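Local coordinates for PKS_KS domain-containing protein (Photorhabdus luminescens subsp. laumondii, PDB 6SMO) that probably acts as a beta-ketoacyl-acyl-carrier-protein synthase of the thiolase-like superfamily and holds a long poly-oxo chain in a pocket, at residues Ile329-Ser334 and Ile341-Ala346; Phe165-Ala170 and Val184-Thr189; His204-Arg209 and Leu316-Ile321; Glu46-Ile51 and Leu382-Glu387; Leu141-Lys146 and Ser159-Ser164. All coordinates share one frame; numbering follows the deposited sequence.

Interaction 1 of 5, residues Ile329-Ser334 and Ile341-Ala346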
# COMPACT_ATOMS: atom_id res chain seq x y z
N ILE B 329 -12.23 -20.06 9.41
CA ILE B 329 -11.38 -19.22 8.50
C ILE B 329 -12.28 -18.20 7.79
O ILE B 329 -13.22 -18.63 7.09
CB ILE B 329 -10.61 -20.11 7.50
CG1 ILE B 329 -9.68 -21.11 8.21
CG2 ILE B 329 -9.85 -19.26 6.50
CD1 ILE B 329 -9.31 -22.31 7.37
N SER B 330 -12.00 -16.91 7.97
CA SER B 330 -12.61 -15.79 7.20
C SER B 330 -11.75 -15.51 5.96
O SER B 330 -10.89 -14.61 6.02
CB SER B 330 -12.75 -14.55 8.06
OG SER B 330 -13.24 -13.46 7.30
N ALA B 331 -11.97 -16.26 4.88
CA ALA B 331 -11.15 -16.22 3.65
C ALA B 331 -11.39 -14.90 2.90
O ALA B 331 -12.45 -14.28 3.11
CB ALA B 331 -11.45 -17.41 2.77
N HIS B 332 -10.43 -14.56 2.03
CA HIS B 332 -10.47 -13.34 1.19
C HIS B 332 -11.66 -13.43 0.24
O HIS B 332 -12.43 -12.47 0.20
CB HIS B 332 -9.14 -13.23 0.45
CG HIS B 332 -8.99 -12.05 -0.43
ND1 HIS B 332 -8.64 -10.82 0.05
CD2 HIS B 332 -9.13 -11.91 -1.76
CE1 HIS B 332 -8.59 -9.97 -0.94
NE2 HIS B 332 -8.88 -10.61 -2.05
N GLY B 333 -11.82 -14.57 -0.44
CA GLY B 333 -12.98 -14.89 -1.29
C GLY B 333 -13.42 -13.81 -2.27
O GLY B 333 -14.58 -13.41 -2.16
N SER B 334 -12.56 -13.33 -3.16
CA SER B 334 -12.93 -12.27 -4.13
C SER B 334 -13.96 -12.72 -5.18
O SER B 334 -14.61 -11.85 -5.78
CB SER B 334 -11.73 -11.62 -4.75
OG SER B 334 -10.88 -12.58 -5.32
N ILE B 341 -9.39 -20.74 -5.77
CA ILE B 341 -8.62 -22.02 -5.91
C ILE B 341 -7.31 -21.90 -5.12
O ILE B 341 -6.91 -22.90 -4.49
CB ILE B 341 -8.38 -22.38 -7.40
CG1 ILE B 341 -7.84 -23.81 -7.55
CG2 ILE B 341 -7.48 -21.37 -8.09
CD1 ILE B 341 -7.99 -24.39 -8.94
N ASN B 342 -6.69 -20.71 -5.13
CA ASN B 342 -5.40 -20.41 -4.44
C ASN B 342 -5.56 -20.61 -2.93
O ASN B 342 -4.69 -21.26 -2.33
CB ASN B 342 -4.90 -19.00 -4.78
CG ASN B 342 -3.67 -18.59 -4.01
OD1 ASN B 342 -3.76 -18.18 -2.85
ND2 ASN B 342 -2.51 -18.68 -4.64
N GLU B 343 -6.64 -20.07 -2.36
CA GLU B 343 -6.92 -20.09 -0.89
C GLU B 343 -7.31 -21.51 -0.45
O GLU B 343 -6.86 -21.93 0.63
CB GLU B 343 -8.02 -19.09 -0.54
CG GLU B 343 -7.57 -17.65 -0.59
CD GLU B 343 -8.56 -16.66 0.00
OE1 GLU B 343 -9.64 -16.49 -0.59
OE2 GLU B 343 -8.25 -16.09 1.06
N SER B 344 -8.13 -22.20 -1.25
CA SER B 344 -8.61 -23.58 -0.97
C SER B 344 -7.42 -24.53 -0.85
O SER B 344 -7.36 -25.28 0.14
CB SER B 344 -9.58 -24.04 -2.03
OG SER B 344 -10.74 -23.22 -2.04
N ASN B 345 -6.50 -24.48 -1.82
CA ASN B 345 -5.28 -25.33 -1.88
C ASN B 345 -4.30 -24.91 -0.77
O ASN B 345 -3.57 -25.79 -0.27
CB ASN B 345 -4.61 -25.28 -3.25
CG ASN B 345 -5.41 -25.99 -4.33
OD1 ASN B 345 -6.09 -26.98 -4.06
ND2 ASN B 345 -5.34 -25.49 -5.55
N ALA B 346 -4.29 -23.62 -0.40
CA ALA B 346 -3.44 -23.06 0.68
C ALA B 346 -3.86 -23.65 2.04
O ALA B 346 -2.97 -24.09 2.79
CB ALA B 346 -3.51 -21.55 0.69

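Interaction 2 of 5, residues Phe165-Ala170 and Val184-Thr189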
# COMPACT_ATOMS: atom_id res chain seq x y z
N PHE B 165 -5.05 14.66 -3.33
CA PHE B 165 -3.79 13.92 -3.63
C PHE B 165 -3.15 13.40 -2.34
O PHE B 165 -2.25 12.54 -2.44
CB PHE B 165 -2.83 14.80 -4.43
CG PHE B 165 -3.27 15.05 -5.85
CD1 PHE B 165 -4.17 16.07 -6.15
CD2 PHE B 165 -2.79 14.27 -6.89
CE1 PHE B 165 -4.57 16.30 -7.46
CE2 PHE B 165 -3.19 14.50 -8.20
CZ PHE B 165 -4.08 15.51 -8.48
N ASP B 166 -3.58 13.90 -1.18
CA ASP B 166 -3.12 13.43 0.16
C ASP B 166 -3.70 12.03 0.41
O ASP B 166 -4.94 11.92 0.55
CB ASP B 166 -3.51 14.42 1.26
CG ASP B 166 -3.08 14.01 2.66
OD1 ASP B 166 -2.27 13.08 2.79
OD2 ASP B 166 -3.57 14.64 3.63
N PHE B 167 -2.84 11.01 0.47
CA PHE B 167 -3.20 9.58 0.69
C PHE B 167 -3.62 9.36 2.14
O PHE B 167 -4.55 8.55 2.37
CB PHE B 167 -2.03 8.66 0.31
CG PHE B 167 -2.30 7.72 -0.83
CD1 PHE B 167 -2.27 8.16 -2.14
CD2 PHE B 167 -2.58 6.38 -0.59
CE1 PHE B 167 -2.52 7.28 -3.19
CE2 PHE B 167 -2.83 5.50 -1.64
CZ PHE B 167 -2.80 5.96 -2.94
N SER B 168 -2.97 10.04 3.09
CA SER B 168 -3.19 9.89 4.55
C SER B 168 -4.11 11.01 5.08
O SER B 168 -3.82 11.54 6.17
CB SER B 168 -1.88 9.86 5.29
OG SER B 168 -1.15 11.06 5.09
N SER B 169 -5.17 11.35 4.33
CA SER B 169 -6.22 12.31 4.75
C SER B 169 -7.04 11.69 5.89
O SER B 169 -7.31 12.41 6.88
CB SER B 169 -7.11 12.68 3.59
OG SER B 169 -6.39 13.40 2.60
N ALA B 170 -7.40 10.41 5.75
CA ALA B 170 -8.21 9.63 6.71
C ALA B 170 -7.46 9.48 8.04
O ALA B 170 -8.08 9.70 9.10
CB ALA B 170 -8.55 8.29 6.12
N VAL B 184 1.21 7.93 13.59
CA VAL B 184 0.10 7.96 12.59
C VAL B 184 0.68 7.52 11.24
O VAL B 184 1.62 8.18 10.77
CB VAL B 184 -0.56 9.35 12.51
CG1 VAL B 184 -1.61 9.42 11.41
CG2 VAL B 184 -1.15 9.77 13.84
N SER B 185 0.15 6.43 10.66
CA SER B 185 0.67 5.80 9.43
C SER B 185 -0.47 5.54 8.43
O SER B 185 -1.63 5.44 8.86
CB SER B 185 1.40 4.52 9.75
OG SER B 185 0.53 3.57 10.36
N ASN B 186 -0.09 5.43 7.16
CA ASN B 186 -1.00 5.09 6.04
C ASN B 186 -0.33 3.99 5.21
O ASN B 186 0.54 4.31 4.41
CB ASN B 186 -1.38 6.29 5.17
CG ASN B 186 -2.15 5.88 3.93
OD1 ASN B 186 -1.87 6.36 2.84
ND2 ASN B 186 -3.11 5.00 4.08
N ILE B 187 -0.68 2.74 5.47
CA ILE B 187 -0.13 1.60 4.69
C ILE B 187 -1.00 1.49 3.43
O ILE B 187 -2.21 1.48 3.57
CB ILE B 187 -0.13 0.32 5.55
CG1 ILE B 187 0.84 0.46 6.72
CG2 ILE B 187 0.19 -0.90 4.71
CD1 ILE B 187 0.81 -0.68 7.69
N SER B 188 -0.38 1.44 2.26
CA SER B 188 -1.15 1.40 0.99
C SER B 188 -0.83 0.15 0.17
O SER B 188 -0.80 0.25 -1.05
CB SER B 188 -0.93 2.65 0.19
OG SER B 188 0.45 2.87 -0.02
N THR B 189 -0.57 -0.97 0.84
CA THR B 189 -0.22 -2.25 0.16
C THR B 189 -1.43 -2.87 -0.55
O THR B 189 -1.70 -4.04 -0.29
CB THR B 189 0.34 -3.25 1.18
OG1 THR B 189 -0.46 -3.14 2.35
CG2 THR B 189 1.78 -2.96 1.54

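Interaction 3 of 5, residues His204-Arg209 and Leu316-Ile321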
# COMPACT_ATOMS: atom_id res chain seq x y z
N HIS B 204 2.75 -2.21 17.62
CA HIS B 204 2.83 -1.00 18.48
C HIS B 204 2.40 -1.33 19.91
O HIS B 204 3.13 -0.94 20.85
CB HIS B 204 2.00 0.16 17.90
CG HIS B 204 2.69 0.93 16.82
ND1 HIS B 204 2.19 1.01 15.54
CD2 HIS B 204 3.83 1.65 16.84
CE1 HIS B 204 3.00 1.75 14.81
NE2 HIS B 204 4.01 2.15 15.58
N ILE B 205 1.28 -2.04 20.06
CA ILE B 205 0.68 -2.38 21.39
C ILE B 205 1.53 -3.47 22.05
O ILE B 205 1.85 -3.31 23.25
CB ILE B 205 -0.80 -2.82 21.24
CG1 ILE B 205 -1.66 -1.71 20.63
CG2 ILE B 205 -1.36 -3.29 22.58
CD1 ILE B 205 -2.98 -2.19 20.07
N ARG B 206 1.89 -4.51 21.30
CA ARG B 206 2.58 -5.73 21.82
C ARG B 206 3.97 -5.36 22.36
O ARG B 206 4.32 -5.86 23.44
CB ARG B 206 2.69 -6.81 20.74
CG ARG B 206 3.42 -8.06 21.20
CD ARG B 206 2.93 -9.33 20.54
NE ARG B 206 3.51 -9.54 19.22
CZ ARG B 206 3.12 -10.47 18.36
NH1 ARG B 206 3.72 -10.56 17.18
NH2 ARG B 206 2.14 -11.31 18.66
N TYR B 207 4.72 -4.53 21.63
CA TYR B 207 6.14 -4.18 21.93
C TYR B 207 6.22 -2.91 22.79
O TYR B 207 7.34 -2.45 23.06
CB TYR B 207 6.94 -4.09 20.63
CG TYR B 207 7.03 -5.40 19.87
CD1 TYR B 207 7.51 -6.54 20.48
CD2 TYR B 207 6.63 -5.49 18.55
CE1 TYR B 207 7.59 -7.75 19.80
CE2 TYR B 207 6.71 -6.69 17.85
CZ TYR B 207 7.19 -7.82 18.48
OH TYR B 207 7.27 -9.00 17.80
N GLY B 208 5.07 -2.37 23.21
CA GLY B 208 4.95 -1.44 24.35
C GLY B 208 5.09 0.03 23.98
O GLY B 208 5.41 0.82 24.88
N ARG B 209 4.83 0.39 22.72
CA ARG B 209 4.91 1.80 22.23
C ARG B 209 3.57 2.50 22.44
O ARG B 209 3.58 3.71 22.74
CB ARG B 209 5.33 1.85 20.76
CG ARG B 209 6.77 1.41 20.51
CD ARG B 209 7.02 1.05 19.06
NE ARG B 209 7.54 -0.30 18.93
CZ ARG B 209 7.32 -1.12 17.90
NH1 ARG B 209 6.57 -0.74 16.88
NH2 ARG B 209 7.84 -2.33 17.91
N LEU B 316 0.64 -18.26 12.70
CA LEU B 316 0.34 -19.18 13.84
C LEU B 316 1.56 -19.26 14.77
O LEU B 316 1.34 -19.31 16.00
CB LEU B 316 -0.03 -20.56 13.29
CG LEU B 316 -1.44 -20.67 12.70
CD1 LEU B 316 -1.56 -21.86 11.77
CD2 LEU B 316 -2.48 -20.74 13.80
N LYS B 317 2.78 -19.29 14.22
CA LYS B 317 4.05 -19.24 14.99
C LYS B 317 4.15 -17.90 15.73
O LYS B 317 4.65 -17.90 16.87
CB LYS B 317 5.27 -19.44 14.07
CG LYS B 317 5.90 -20.83 14.11
CD LYS B 317 5.15 -21.86 13.29
CE LYS B 317 5.84 -23.21 13.28
NZ LYS B 317 5.27 -24.11 12.25
N ASP B 318 3.70 -16.82 15.10
CA ASP B 318 3.71 -15.44 15.65
C ASP B 318 2.74 -15.36 16.84
O ASP B 318 3.09 -14.69 17.84
CB ASP B 318 3.36 -14.41 14.58
CG ASP B 318 3.56 -12.97 15.03
OD1 ASP B 318 4.72 -12.59 15.27
OD2 ASP B 318 2.55 -12.25 15.17
N ALA B 319 1.58 -16.00 16.73
CA ALA B 319 0.52 -16.05 17.77
C ALA B 319 0.87 -17.10 18.84
O ALA B 319 0.26 -17.04 19.93
CB ALA B 319 -0.81 -16.36 17.13
N GLN B 320 1.79 -18.02 18.53
CA GLN B 320 2.21 -19.15 19.41
C GLN B 320 1.00 -20.05 19.67
O GLN B 320 0.82 -20.48 20.83
CB GLN B 320 2.84 -18.64 20.71
CG GLN B 320 4.10 -17.82 20.50
CD GLN B 320 4.66 -17.26 21.79
OE1 GLN B 320 5.00 -16.08 21.88
NE2 GLN B 320 4.74 -18.10 22.80
N ILE B 321 0.22 -20.34 18.63
CA ILE B 321 -1.01 -21.18 18.67
C ILE B 321 -0.85 -22.33 17.66
O ILE B 321 -0.33 -22.07 16.56
CB ILE B 321 -2.27 -20.34 18.40
CG1 ILE B 321 -2.51 -19.31 19.51
CG2 ILE B 321 -3.49 -21.22 18.18
CD1 ILE B 321 -3.50 -18.22 19.16

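Interaction 4 of 5, residues Glu46-Ile51 and Leu382-Glu387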
# COMPACT_ATOMS: atom_id res chain seq x y z
N GLU B 46 -26.91 -2.76 12.39
CA GLU B 46 -27.51 -2.94 11.04
C GLU B 46 -26.63 -3.88 10.20
O GLU B 46 -27.19 -4.75 9.52
CB GLU B 46 -27.68 -1.59 10.34
CG GLU B 46 -28.56 -1.65 9.10
CD GLU B 46 -28.54 -0.39 8.24
OE1 GLU B 46 -28.48 -0.53 7.01
OE2 GLU B 46 -28.60 0.71 8.82
N PHE B 47 -25.30 -3.69 10.26
CA PHE B 47 -24.29 -4.48 9.51
C PHE B 47 -24.44 -5.97 9.84
O PHE B 47 -24.47 -6.78 8.89
CB PHE B 47 -22.87 -3.99 9.84
CG PHE B 47 -21.76 -4.82 9.24
CD1 PHE B 47 -21.49 -4.78 7.88
CD2 PHE B 47 -20.98 -5.64 10.05
CE1 PHE B 47 -20.47 -5.54 7.34
CE2 PHE B 47 -19.95 -6.40 9.50
CZ PHE B 47 -19.70 -6.35 8.15
N TRP B 48 -24.52 -6.32 11.12
CA TRP B 48 -24.57 -7.72 11.61
C TRP B 48 -25.87 -8.41 11.16
O TRP B 48 -25.78 -9.53 10.62
CB TRP B 48 -24.42 -7.80 13.14
CG TRP B 48 -24.63 -9.18 13.66
CD1 TRP B 48 -25.70 -9.65 14.37
CD2 TRP B 48 -23.76 -10.31 13.46
NE1 TRP B 48 -25.55 -10.98 14.65
CE2 TRP B 48 -24.37 -11.42 14.10
CE3 TRP B 48 -22.54 -10.50 12.82
CZ2 TRP B 48 -23.78 -12.68 14.12
CZ3 TRP B 48 -21.96 -11.75 12.84
CH2 TRP B 48 -22.57 -12.83 13.47
N ASN B 49 -27.01 -7.76 11.39
CA ASN B 49 -28.37 -8.30 11.11
C ASN B 49 -28.45 -8.79 9.66
O ASN B 49 -28.99 -9.89 9.44
CB ASN B 49 -29.47 -7.27 11.40
CG ASN B 49 -29.67 -7.01 12.88
OD1 ASN B 49 -29.41 -7.87 13.72
ND2 ASN B 49 -30.13 -5.82 13.21
N ASN B 50 -27.94 -7.99 8.72
CA ASN B 50 -28.04 -8.26 7.26
C ASN B 50 -27.15 -9.45 6.88
O ASN B 50 -27.64 -10.32 6.14
CB ASN B 50 -27.73 -7.00 6.43
CG ASN B 50 -28.84 -5.97 6.49
OD1 ASN B 50 -28.60 -4.81 6.81
ND2 ASN B 50 -30.06 -6.39 6.19
N ILE B 51 -25.91 -9.49 7.37
CA ILE B 51 -24.93 -10.57 7.03
C ILE B 51 -25.33 -11.87 7.74
O ILE B 51 -25.01 -12.95 7.20
CB ILE B 51 -23.47 -10.16 7.32
CG1 ILE B 51 -23.19 -10.00 8.82
CG2 ILE B 51 -23.09 -8.92 6.53
CD1 ILE B 51 -21.72 -10.06 9.17
N LEU B 382 -15.66 -10.50 11.53
CA LEU B 382 -14.95 -11.62 12.20
C LEU B 382 -15.06 -11.46 13.72
O LEU B 382 -15.30 -12.47 14.41
CB LEU B 382 -13.49 -11.62 11.74
CG LEU B 382 -12.56 -12.59 12.47
CD1 LEU B 382 -13.11 -14.01 12.45
CD2 LEU B 382 -11.17 -12.57 11.85
N CYS B 383 -14.87 -10.24 14.23
CA CYS B 383 -14.94 -9.90 15.68
C CYS B 383 -16.36 -10.15 16.21
O CYS B 383 -16.48 -10.70 17.32
CB CYS B 383 -14.51 -8.46 15.93
SG CYS B 383 -12.75 -8.17 15.60
N LEU B 384 -17.38 -9.77 15.43
CA LEU B 384 -18.82 -9.98 15.77
C LEU B 384 -19.15 -11.47 15.75
O LEU B 384 -19.95 -11.91 16.61
CB LEU B 384 -19.69 -9.21 14.77
CG LEU B 384 -19.63 -7.68 14.88
CD1 LEU B 384 -20.19 -7.03 13.62
CD2 LEU B 384 -20.37 -7.20 16.11
N GLU B 385 -18.57 -12.23 14.81
CA GLU B 385 -18.79 -13.69 14.64
C GLU B 385 -18.30 -14.44 15.89
O GLU B 385 -19.04 -15.31 16.38
CB GLU B 385 -18.08 -14.21 13.39
CG GLU B 385 -18.87 -13.99 12.11
CD GLU B 385 -18.15 -14.44 10.85
OE1 GLU B 385 -17.03 -13.95 10.61
OE2 GLU B 385 -18.69 -15.30 10.13
N ILE B 386 -17.10 -14.10 16.37
CA ILE B 386 -16.46 -14.74 17.57
C ILE B 386 -17.27 -14.38 18.82
O ILE B 386 -17.50 -15.28 19.65
CB ILE B 386 -14.97 -14.33 17.69
CG1 ILE B 386 -14.14 -14.92 16.55
CG2 ILE B 386 -14.41 -14.70 19.05
CD1 ILE B 386 -12.79 -14.27 16.37
N GLU B 387 -17.66 -13.11 18.95
CA GLU B 387 -18.47 -12.58 20.08
C GLU B 387 -19.79 -13.36 20.20
O GLU B 387 -20.08 -13.86 21.30
CB GLU B 387 -18.77 -11.09 19.90
CG GLU B 387 -18.17 -10.21 20.99
CD GLU B 387 -19.05 -10.05 22.21
OE1 GLU B 387 -18.58 -10.36 23.32
OE2 GLU B 387 -20.21 -9.61 22.05

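Interaction 5 of 5, residues Leu141-Lys146 and Ser159-Ser164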
# COMPACT_ATOMS: atom_id res chain seq x y z
N LEU B 141 -8.71 16.35 -12.37
CA LEU B 141 -7.96 16.21 -13.65
C LEU B 141 -8.87 16.56 -14.84
O LEU B 141 -8.39 17.26 -15.75
CB LEU B 141 -7.43 14.78 -13.76
CG LEU B 141 -6.81 14.39 -15.11
CD1 LEU B 141 -5.62 15.26 -15.45
CD2 LEU B 141 -6.42 12.92 -15.10
N LEU B 142 -10.12 16.09 -14.83
CA LEU B 142 -11.09 16.25 -15.95
C LEU B 142 -11.68 17.66 -15.94
O LEU B 142 -12.02 18.17 -17.03
CB LEU B 142 -12.18 15.18 -15.84
CG LEU B 142 -11.72 13.76 -16.15
CD1 LEU B 142 -12.73 12.74 -15.66
CD2 LEU B 142 -11.47 13.59 -17.64
N ARG B 143 -11.82 18.27 -14.75
CA ARG B 143 -12.33 19.65 -14.56
C ARG B 143 -11.34 20.65 -15.18
O ARG B 143 -11.79 21.54 -15.93
CB ARG B 143 -12.54 19.94 -13.07
CG ARG B 143 -13.17 21.29 -12.77
CD ARG B 143 -12.62 21.88 -11.48
NE ARG B 143 -12.75 20.95 -10.36
CZ ARG B 143 -12.14 21.10 -9.18
NH1 ARG B 143 -12.32 20.19 -8.23
NH2 ARG B 143 -11.35 22.13 -8.95
N ILE B 144 -10.04 20.50 -14.87
CA ILE B 144 -8.96 21.45 -15.28
C ILE B 144 -8.65 21.29 -16.78
O ILE B 144 -8.09 22.24 -17.35
CB ILE B 144 -7.69 21.28 -14.41
CG1 ILE B 144 -7.08 19.88 -14.52
CG2 ILE B 144 -7.99 21.66 -12.97
CD1 ILE B 144 -5.84 19.66 -13.67
N THR B 145 -9.00 20.14 -17.38
CA THR B 145 -8.78 19.84 -18.82
C THR B 145 -10.09 19.97 -19.61
O THR B 145 -10.05 19.73 -20.84
CB THR B 145 -8.16 18.45 -19.01
OG1 THR B 145 -8.99 17.50 -18.34
CG2 THR B 145 -6.75 18.35 -18.48
N LYS B 146 -11.19 20.34 -18.95
CA LYS B 146 -12.55 20.48 -19.54
C LYS B 146 -12.95 19.17 -20.23
O LYS B 146 -12.92 19.11 -21.47
CB LYS B 146 -12.60 21.67 -20.51
CG LYS B 146 -12.57 23.04 -19.86
CD LYS B 146 -12.90 24.17 -20.82
CE LYS B 146 -13.12 25.50 -20.12
NZ LYS B 146 -11.84 26.10 -19.68
N SER B 159 -7.38 25.73 -4.63
CA SER B 159 -6.57 25.51 -3.40
C SER B 159 -7.00 24.21 -2.71
O SER B 159 -6.13 23.55 -2.11
CB SER B 159 -6.68 26.69 -2.47
OG SER B 159 -5.85 26.52 -1.33
N GLU B 160 -8.29 23.86 -2.81
CA GLU B 160 -8.91 22.70 -2.12
C GLU B 160 -8.50 21.38 -2.79
O GLU B 160 -8.61 20.33 -2.12
CB GLU B 160 -10.44 22.83 -2.12
CG GLU B 160 -10.96 24.09 -1.43
CD GLU B 160 -10.87 24.09 0.08
OE1 GLU B 160 -9.74 24.03 0.61
OE2 GLU B 160 -11.93 24.14 0.74
N ASP B 161 -8.05 21.43 -4.05
CA ASP B 161 -7.76 20.23 -4.90
C ASP B 161 -6.56 19.45 -4.36
O ASP B 161 -6.51 18.23 -4.61
CB ASP B 161 -7.51 20.63 -6.35
CG ASP B 161 -8.76 21.08 -7.10
OD1 ASP B 161 -9.84 20.54 -6.81
OD2 ASP B 161 -8.63 21.96 -7.97
N TYR B 162 -5.62 20.11 -3.67
CA TYR B 162 -4.37 19.50 -3.15
C TYR B 162 -4.68 18.43 -2.09
O TYR B 162 -3.88 17.48 -1.96
CB TYR B 162 -3.43 20.57 -2.58
CG TYR B 162 -2.06 20.07 -2.22
CD1 TYR B 162 -1.10 19.85 -3.19
CD2 TYR B 162 -1.72 19.80 -0.90
CE1 TYR B 162 0.16 19.38 -2.87
CE2 TYR B 162 -0.46 19.33 -0.56
CZ TYR B 162 0.49 19.12 -1.55
OH TYR B 162 1.73 18.66 -1.22
N ASP B 163 -5.79 18.58 -1.37
CA ASP B 163 -6.24 17.66 -0.29
C ASP B 163 -6.61 16.29 -0.87
O ASP B 163 -6.52 15.30 -0.13
CB ASP B 163 -7.40 18.26 0.50
CG ASP B 163 -7.08 19.57 1.21
OD1 ASP B 163 -5.90 19.76 1.58
OD2 ASP B 163 -8.00 20.38 1.39
N SER B 164 -7.03 16.24 -2.14
CA SER B 164 -7.44 15.01 -2.86
C SER B 164 -6.23 14.08 -3.08
O SER B 164 -6.41 12.85 -3.00
CB SER B 164 -8.11 15.33 -4.17
OG SER B 164 -9.25 16.16 -3.97

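Interaction 1 of 5, residues Ile329-Ser334 and Ile341-Ala346
Glu-343 reaches from helix 337-350 to the loop after strand 326-330 and grips two backbone amides there. Its CB points at that loop, with CG anti to the carbonyl carbon (chi1 -73°). The chain runs on extended, and CD comes to rest against the backbone of His-332, 3.5 Å from its N. The two carboxylate oxygens then divide the work. Glu-343 OE2 accepts from His-332 N at 2.8 Å, with an N-H...O angle of 157°. Glu-343 OE1 accepts from Gly-333 N at 2.9 Å, and this bond is straighter, at 169°. Both oxygens use the syn lone pair. The CB of Ala-331 lies 3.9 Å from Glu-343 OE2. The His-332 imidazole leads away from the glutamate and meets the ring of His-369, a pocket residue of the bound poly-oxo chain. The carboxylate is buried, so the two amides probably help to stabilise its charge. The pair of bonds also probably helps to fix the backbone that carries His-332 beside the pocket.

Interaction 2 of 5, residues Phe165-Ala170 and Val184-Thr189
Phe-167 and Ser-168 are the residues of 165-170 that meet Asn-186 and Ser-188. Just before them, Asp-166 shapes the turn. Its OD1 takes a hydrogen bond from Ser-168 OG on the syn side and a weak one from Ser-168 N. Phe-167 comes next. Asn-186 OD1 sits in the plane of its ring, at the edge, 3.5 Å from Phe-167 CD2 and 3.4 Å from Phe-167 CB. Ring and amide planes are 36° apart. A chi1 of 172° swings the amide of Asn-186 away from its own N and beside Phe-167. Farther along the ring, Phe-167 CE2 lies 3.9 Å from Ser-188 CB. Ser-168 CB then packs on Asn-186 CB at 3.6 Å. Ser-169 starts helix 169-178, and its OG donates to Asp-166 O from above the carbonyl plane. Asn-186 ND2 and Ser-188 OG have their partners elsewhere. The first bonds to Ile-127 O of strand 123-128, the second to Ser-156 OG of the partner ketoacyl-synthase chain. Phe-167 O and Asn-186 OD1, 3.5 Å apart, are both acceptors and do not bond. The contact is carried by packing and by the amide oxygen at the ring edge, which is probably mildly favourable.

Interaction 3 of 5, residues His204-Arg209 and Leu316-Ile321
Arg-206 and Asp-318 make a salt bridge between the C-terminal ends of helices 193-206 and 306-319. The tight part is a single nitrogen. Arg-206 NH1 donates to Asp-318 OD2 at 2.9 Å, with an N-H...O angle of 165°. It also reaches Asp-318 OD1 at 3.0 Å, but that bond is weak and bent to 128°. The carboxylate carbon lies at the edge of the guanidinium, in its plane. The two planes are turned 60° apart, so the groups do not pair flat. Arg-206 bends at chi2 and chi3 to get there. Asp-318 OD2 has a second donor, Tyr-289 N of strand 284-293, which ties the acid to the sheet. The rest is loose. The nearest CA atoms, those of Arg-206 and Ala-319, are 11.3 Å apart, and both bridge residues are partly exposed. Both helices stop just here. Gly-208 and Gln-320, each with positive phi, end them as Schellman motifs, and the bridge links these two capped helix ends at the protein surface.

Interaction 4 of 5, residues Glu46-Ile51 and Leu382-Glu387
Trp-48 and Phe-47 of helix 44-53 pack on Leu-384 and Glu-385 of helix 372-388 in a buried helix-helix crossing of the ketosynthase fold. The axes of the two short segments approach to 11.1 Å and cross at -74°. The nearest CA atoms are those of Trp-48 and Leu-384.

The apolar contacts come first. Leu-384 CB touches the benzo part of the indole, 3.7 Å from Trp-48 CE3. Indole and leucine run alongside each other, pointing opposite ways. One branch of the leucine, CD1, lies in the ring plane of Phe-47, at its edge, 3.9 Å from Phe-47 CD2. Leu-384 is thus shared by both aromatic rings. Each ring is sent toward it by a CG anti to the backbone N (chi1 173° in Trp-48).

The polar residues come second. Glu-385 meets the indole with its aliphatic part. Its OE2 accepts from both His-392 N and Asn-361 ND2. Lys-388 adds a cation-pi contact to Trp-48. Leu-384 O lies over one face of the indole. At the edge of that ring, in its plane, Glu-385 CG stands 3.9 Å from Trp-48 CZ3.

Interaction 5 of 5, residues Leu141-Lys146 and Ser159-Ser164
Arg-143, near the end of helix 134-144, faces Asp-161 in the loop that leads toward helix 169-178. The helix ends in a Schellman motif, with Lys-146 at positive phi and a weak bond from Lys-146 N to Arg-143 O. A side chain also closes this end: Thr-145 OG1 donates to Leu-141 O at 2.7 Å. In the other segment, the backbone of 162-164 curls like a helix but lacks its regular bonding. Ser-164 N does bond to Asp-161 O, at 3.2 Å.

The side chains join the two segments as a salt bridge, the two coming from opposite directions. Arg-143 leaves its helix with chi1 at -175°, and two kinks farther along the chain turn the guanidinium to the acid. Its two terminal nitrogens both reach the carboxylate. The planes of the two groups are 43° apart, and the bonds are bent. Arg-143 NH1 meets Asp-161 OD1 on its syn side at 2.9 Å, with an N-H...O angle of 132°. Arg-143 NH2 adds two weak bonds.

Each partner is also held from its own side. Glu-139, one turn earlier, makes a second salt bridge to Arg-143 NH1. Lys-158 N donates to Asp-161 OD2, which probably steadies the carboxylate. The weak bonds end on both oxygens: Arg-143 NH2 lies 3.1 Å from Asp-161 OD1 and 2.9 Å from Asp-161 OD2.

How the interactions relate
All five contacts belong to the ketosynthase region of the chain. In sequence, interactions 5, 2, 3 and 1 follow in series, and all fall between the two segments of interaction 4. Interactions 5 and 2 are neighbours, with centres 19 Å apart. They touch where Ser-169 OG meets Asp-163 O. Interactions 1 and 2 reach the same mixed sheet from opposite sides of the chain's centre, 27 Å apart between centres. Each has a side chain within about 7 Å of the bound ligand, consistent with both lying close to the pocket. Interaction 3 joins helices 193-206 and 306-319 at the surface. Interaction 4 brings early and late helices together, about 4 Å from interaction 1 between nearest atoms.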